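Local coordinates for pancreatic lipase related protein 2 (Equus caballus, PDB 1W52) that probably hydrolyses the ester bonds of galactolipids and triacylglycerols, releasing fatty acids, as a secreted calcium-binding lipase of the alpha/beta-hydrolase superfamily, at residues G169-T175 against S196-D202; Q235-C239 against K267-Y271. All coordinates share one frame; numbering follows the deposited sequence.

Contact 1 (G169-T175 against S196-D202); sequences GRVGRVT and SDAQFVD. With CA (calcium ion), chain E.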
loop_
_atom_site.group_PDB
_atom_site.type_symbol
_atom_site.label_atom_id
_atom_site.label_comp_id
_atom_site.label_asym_id
_atom_site.label_seq_id
_atom_site.Cartn_x
_atom_site.Cartn_y
_atom_site.Cartn_z
ATOM N N GLY A 169 -0.405 -23.389 -1.254
ATOM C CA GLY A 169 0.673 -22.400 -1.212
ATOM C C GLY A 169 1.727 -22.476 -2.310
ATOM O O GLY A 169 2.872 -22.019 -2.118
ATOM N N ARG A 170 1.318 -23.003 -3.468
ATOM C CA ARG A 170 2.199 -23.245 -4.615
ATOM C C ARG A 170 2.357 -21.981 -5.451
ATOM O O ARG A 170 3.269 -21.859 -6.248
ATOM C CB ARG A 170 1.661 -24.421 -5.491
ATOM C CG ARG A 170 2.266 -25.808 -5.193
ATOM C CD ARG A 170 3.803 -25.782 -5.081
ATOM N NE ARG A 170 4.372 -26.893 -4.318
ATOM C CZ ARG A 170 5.517 -26.843 -3.624
ATOM N NH1 ARG A 170 6.249 -25.728 -3.574
ATOM N NH2 ARG A 170 5.935 -27.928 -2.970
ATOM N N VAL A 171 1.440 -21.053 -5.243
ATOM C CA VAL A 171 1.359 -19.801 -5.988
ATOM C C VAL A 171 2.407 -18.810 -5.446
ATOM O O VAL A 171 2.566 -18.615 -4.257
ATOM C CB VAL A 171 -0.099 -19.227 -5.948
ATOM C CG1 VAL A 171 -0.713 -19.483 -4.590
ATOM C CG2 VAL A 171 -0.147 -17.754 -6.226
ATOM N N GLY A 172 3.131 -18.187 -6.354
ATOM C CA GLY A 172 4.329 -17.470 -5.999
ATOM C C GLY A 172 4.108 -16.235 -5.180
ATOM O O GLY A 172 4.944 -15.873 -4.369
ATOM N N ARG A 173 3.003 -15.550 -5.414
ATOM C CA ARG A 173 2.713 -14.347 -4.646
ATOM C C ARG A 173 1.276 -13.919 -4.704
ATOM O O ARG A 173 0.656 -13.853 -5.774
ATOM C CB ARG A 173 3.535 -13.213 -5.170
ATOM C CG ARG A 173 3.467 -11.950 -4.405
ATOM C CD ARG A 173 4.132 -10.865 -5.184
ATOM N NE ARG A 173 4.316 -9.630 -4.446
ATOM C CZ ARG A 173 4.532 -8.450 -5.025
ATOM N NH1 ARG A 173 4.569 -8.374 -6.347
ATOM N NH2 ARG A 173 4.724 -7.349 -4.300
ATOM N N VAL A 174 0.765 -13.611 -3.524
ATOM C CA VAL A 174 -0.499 -12.930 -3.392
ATOM C C VAL A 174 -0.184 -11.685 -2.583
ATOM O O VAL A 174 0.606 -11.711 -1.627
ATOM C CB VAL A 174 -1.639 -13.821 -2.795
ATOM C CG1 VAL A 174 -1.206 -14.478 -1.577
ATOM C CG2 VAL A 174 -2.844 -12.983 -2.418
ATOM N N THR A 175 -0.754 -10.590 -3.056
ATOM C CA THR A 175 -0.629 -9.275 -2.457
ATOM C C THR A 175 -2.004 -8.850 -1.973
ATOM O O THR A 175 -2.986 -8.865 -2.731
ATOM C CB THR A 175 -0.147 -8.299 -3.512
ATOM O OG1 THR A 175 1.223 -8.597 -3.876
ATOM C CG2 THR A 175 -0.130 -6.902 -2.939
ATOM N N SER A 196 0.684 -18.353 4.572
ATOM C CA SER A 196 0.683 -19.701 4.057
ATOM C C SER A 196 -0.054 -19.823 2.727
ATOM O O SER A 196 -0.069 -20.913 2.163
ATOM C CB SER A 196 0.050 -20.668 5.093
ATOM O OG SER A 196 -1.382 -20.738 4.995
ATOM N N ASP A 197 -0.695 -18.778 2.226
ATOM C CA ASP A 197 -1.523 -19.002 1.052
ATOM C C ASP A 197 -0.687 -18.835 -0.210
ATOM O O ASP A 197 -1.122 -19.176 -1.314
ATOM C CB ASP A 197 -2.769 -18.085 1.047
ATOM C CG ASP A 197 -3.667 -18.271 2.293
ATOM O OD1 ASP A 197 -4.006 -19.423 2.701
ATOM O OD2 ASP A 197 -4.101 -17.300 2.928
ATOM N N ALA A 198 0.522 -18.297 -0.042
ATOM C CA ALA A 198 1.456 -18.147 -1.168
ATOM C C ALA A 198 2.888 -18.269 -0.709
ATOM O O ALA A 198 3.156 -18.271 0.484
ATOM C CB ALA A 198 1.244 -16.875 -1.895
ATOM N N GLN A 199 3.800 -18.422 -1.658
ATOM C CA GLN A 199 5.206 -18.493 -1.315
ATOM C C GLN A 199 5.609 -17.173 -0.714
ATOM O O GLN A 199 6.507 -17.082 0.115
ATOM C CB GLN A 199 6.056 -18.787 -2.551
ATOM C CG GLN A 199 5.718 -20.114 -3.268
ATOM C CD GLN A 199 6.268 -21.330 -2.561
ATOM O OE1 GLN A 199 6.408 -21.357 -1.345
ATOM N NE2 GLN A 199 6.576 -22.350 -3.342
ATOM N N PHE A 200 4.906 -16.134 -1.150
ATOM C CA PHE A 200 5.117 -14.773 -0.682
ATOM C C PHE A 200 3.802 -14.011 -0.629
ATOM O O PHE A 200 3.102 -13.875 -1.666
ATOM C CB PHE A 200 6.017 -14.066 -1.650
ATOM C CG PHE A 200 6.339 -12.666 -1.259
ATOM C CD1 PHE A 200 6.676 -12.334 0.063
ATOM C CD2 PHE A 200 6.324 -11.643 -2.221
ATOM C CE1 PHE A 200 7.021 -11.017 0.404
ATOM C CE2 PHE A 200 6.678 -10.331 -1.857
ATOM C CZ PHE A 200 7.023 -10.038 -0.548
ATOM N N VAL A 201 3.510 -13.479 0.565
ATOM C CA VAL A 201 2.346 -12.630 0.810
ATOM C C VAL A 201 2.836 -11.288 1.330
ATOM O O VAL A 201 3.533 -11.202 2.357
ATOM C CB VAL A 201 1.359 -13.245 1.874
ATOM C CG1 VAL A 201 0.117 -12.369 2.066
ATOM C CG2 VAL A 201 0.905 -14.691 1.512
ATOM N N ASP A 202 2.429 -10.243 0.641
ATOM C CA ASP A 202 2.722 -8.889 1.090
ATOM C C ASP A 202 1.428 -8.100 1.246
ATOM O O ASP A 202 0.549 -8.147 0.401
ATOM C CB ASP A 202 3.624 -8.165 0.092
ATOM C CG ASP A 202 3.071 -8.201 -1.334
ATOM O OD1 ASP A 202 2.428 -9.237 -1.707
ATOM O OD2 ASP A 202 3.233 -7.245 -2.130
HETATM CA CA CA E . -5.507 -18.613 4.494
#
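Arg173 reaches Asp202 on an extended chain, its CG anti to the backbone N (chi1 -174°), while the Asp202 carboxylate, set between its own backbone N and carbonyl carbon (chi1 53°), tips toward the neighbouring strand. The two make a salt bridge whose N-H bonds are both weak: Arg173 NH2 to Asp202 OD2 is short (2.6 Å) but bent, and NE to OD1 is longer. Thr175 OG1 donates to OD1 of Asp202, on the syn lone pair, and lies above one face of the Arg173 guanidinium, displaced toward its rim. One carboxylate is thus held by two residues, consistent with an ionised Asp202; the carbonyl oxygens of Gly310 and His311 also hold the guanidinium and fix its rotation. The Phe200 ring runs alongside the arginine, within 13° of the guanidinium plane.

Parallel beta pairing sets this register: Val174 N donates to Phe200 O (3.0 Å), and Val174 O accepts from Asp202 N (3.3 Å). Earlier, Gln199 N bonds Val171 O at 2.9 Å. On the opposite face from Thr175 and Asp202, Val174 CG1 touches Val201 CG2, and Ala198 CB of the preceding loop (3.4 Å). The Asp197 carboxylate leads off from residues 169-175 to bind calcium through both oxygens, beside the backbone O of Glu189 and OD1 of Asp194.

Strand 173-177 lies between strands 148-153 and 201-204 in the central sheet; Val174 meets Ala160 of helix 155-166, and His149 hydrogen-bonds Thr175.

Contact 2 (Q235-C239 against K267-Y271); sequences QMPGC and KSFEY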
loop_
_atom_site.group_PDB
_atom_site.type_symbol
_atom_site.label_atom_id
_atom_site.label_comp_id
_atom_site.label_asym_id
_atom_site.label_seq_id
_atom_site.Cartn_x
_atom_site.Cartn_y
_atom_site.Cartn_z
ATOM N N GLN A 235 -4.992 6.436 8.991
ATOM C CA GLN A 235 -5.567 7.634 8.428
ATOM C C GLN A 235 -4.638 8.083 7.344
ATOM O O GLN A 235 -3.521 8.394 7.570
ATOM C CB GLN A 235 -5.760 8.705 9.506
ATOM C CG GLN A 235 -6.882 8.337 10.615
ATOM C CD GLN A 235 -6.776 9.144 11.993
ATOM O OE1 GLN A 235 -5.901 10.007 12.166
ATOM N NE2 GLN A 235 -7.679 8.844 12.934
ATOM N N MET A 236 -5.099 8.019 6.128
ATOM C CA MET A 236 -4.265 8.267 4.989
ATOM C C MET A 236 -4.470 9.740 4.687
ATOM O O MET A 236 -5.578 10.208 4.765
ATOM C CB MET A 236 -4.714 7.442 3.754
ATOM C CG MET A 236 -4.586 5.959 3.848
ATOM S SD MET A 236 -2.985 5.444 4.411
ATOM C CE MET A 236 -3.261 5.109 6.155
ATOM N N PRO A 237 -3.396 10.440 4.324
ATOM C CA PRO A 237 -3.453 11.787 3.796
ATOM C C PRO A 237 -4.218 11.843 2.527
ATOM O O PRO A 237 -4.054 10.926 1.686
ATOM C CB PRO A 237 -1.990 12.081 3.501
ATOM C CG PRO A 237 -1.323 11.318 4.523
ATOM C CD PRO A 237 -2.003 10.001 4.429
ATOM N N GLY A 238 -4.995 12.921 2.386
ATOM C CA GLY A 238 -5.822 13.167 1.228
ATOM C C GLY A 238 -7.263 12.840 1.560
ATOM O O GLY A 238 -8.183 13.212 0.839
ATOM N N CYS A 239 -7.452 12.097 2.635
ATOM C CA CYS A 239 -8.760 11.636 3.036
ATOM C C CYS A 239 -9.164 12.424 4.252
ATOM O O CYS A 239 -8.305 12.814 5.040
ATOM C CB CYS A 239 -8.704 10.158 3.436
ATOM S SG CYS A 239 -8.222 9.054 2.129
ATOM N N LYS A 267 -7.104 3.758 -0.576
ATOM C CA LYS A 267 -5.767 4.230 -0.860
ATOM C C LYS A 267 -4.796 3.033 -1.060
ATOM O O LYS A 267 -3.791 3.132 -1.714
ATOM C CB LYS A 267 -5.287 5.183 0.248
ATOM C CG LYS A 267 -5.856 6.665 0.211
ATOM C CD LYS A 267 -5.246 7.551 -0.910
ATOM C CE LYS A 267 -5.363 9.090 -0.597
ATOM N NZ LYS A 267 -6.516 9.730 -1.237
ATOM N N SER A 268 -5.130 1.889 -0.499
ATOM C CA SER A 268 -4.361 0.702 -0.681
ATOM C C SER A 268 -4.119 0.386 -2.146
ATOM O O SER A 268 -2.989 0.116 -2.537
ATOM C CB SER A 268 -5.090 -0.452 0.002
ATOM O OG SER A 268 -6.317 -0.753 -0.634
ATOM N N PHE A 269 -5.160 0.389 -2.960
ATOM C CA PHE A 269 -4.946 0.130 -4.403
ATOM C C PHE A 269 -4.468 1.336 -5.217
ATOM O O PHE A 269 -4.125 1.230 -6.383
ATOM C CB PHE A 269 -6.160 -0.537 -5.099
ATOM C CG PHE A 269 -7.313 0.370 -5.362
ATOM C CD1 PHE A 269 -7.233 1.354 -6.320
ATOM C CD2 PHE A 269 -8.517 0.193 -4.681
ATOM C CE1 PHE A 269 -8.340 2.165 -6.594
ATOM C CE2 PHE A 269 -9.605 0.990 -4.962
ATOM C CZ PHE A 269 -9.516 1.971 -5.923
ATOM N N GLU A 270 -4.486 2.476 -4.583
ATOM C CA GLU A 270 -4.023 3.664 -5.182
ATOM C C GLU A 270 -2.542 3.602 -5.063
ATOM O O GLU A 270 -1.843 3.643 -6.052
ATOM C CB GLU A 270 -4.554 4.830 -4.397
ATOM C CG GLU A 270 -6.055 4.959 -4.460
ATOM C CD GLU A 270 -6.356 5.760 -5.636
ATOM O OE1 GLU A 270 -6.055 5.264 -6.727
ATOM O OE2 GLU A 270 -6.764 6.896 -5.462
ATOM N N TYR A 271 -2.057 3.471 -3.842
ATOM C CA TYR A 271 -0.648 3.465 -3.642
ATOM C C TYR A 271 -0.049 2.349 -4.501
ATOM O O TYR A 271 0.950 2.541 -5.208
ATOM C CB TYR A 271 -0.307 3.228 -2.191
ATOM C CG TYR A 271 -0.827 4.236 -1.200
ATOM C CD1 TYR A 271 -1.103 5.536 -1.547
ATOM C CD2 TYR A 271 -1.023 3.878 0.120
ATOM C CE1 TYR A 271 -1.589 6.439 -0.605
ATOM C CE2 TYR A 271 -1.509 4.782 1.068
ATOM C CZ TYR A 271 -1.789 6.057 0.700
ATOM O OH TYR A 271 -2.264 6.953 1.643
#
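Residues Met236 to Cys239 form a type II beta turn that faces the side of helix 257-277, with Met236 and Lys267 the nearest backbone pair, their CA atoms 7.3 Å apart. The Met236 side chain, kinked at chi2, runs antiparallel to that of Lys267, its CG 3.7 Å from Lys267 CB. Its sulfur then comes to the edge of the Tyr271 ring, 5.0 Å from the centroid and 85° off the ring normal, a Met-aromatic contact in the ring plane. Met236 SD is 3.7 Å from Tyr271 CE2 and closer still to the hydroxyl, whose own weak hydrogen bond goes to Thr331 OG1.

Lys267 starts with CG beside the backbone N (chi1 -78°); further bends at chi2 and chi4 take CG beside Met236 CB and Cys239 SG, and CE to 3.2 Å from Pro237 O. NZ ends 3.8 Å from SG of Cys239, the half-cystine joined to Cys263 of the same helix. An alanine in place of Lys267 would probably leave Met236 CB, Pro237 O and the sulfur of Cys239 without their covering chain, opening a gap between turn and helix.

No hydrogen bond joins the two segments, though Asn264 OD1 accepts one from Met236 N. Cohesion therefore rests on van der Waals and sulfur contacts, with the disulfide as covalent tie; Lys267 NZ is 4.0 Å from Pro237 O, and any attraction between charge and carbonyl is probably weak.

Overall arrangement
Contact 1 joins two neighbouring parallel strands of the central sheet and the loops leading into them, one of which carries a calcium ligand; contact 2 sets an irregular loop against a helix. In contact 1 the strand part is buried, with Arg170, Ser196 and Gln199 exposed; in contact 2 Met236, Lys267 and Tyr271 are buried and Gly238 of the turn is exposed. Their centres are 24 Å apart and they share no strand or helix, although Ser268 and Phe269 of contact 2 touch Leu177, on strand 173-177 of contact 1. Backbone hydrogen bonds and a salt bridge in contact 1 stand against sulfur, aromatic and aliphatic contacts in contact 2. The buried areas are 615 Å² and 214 Å².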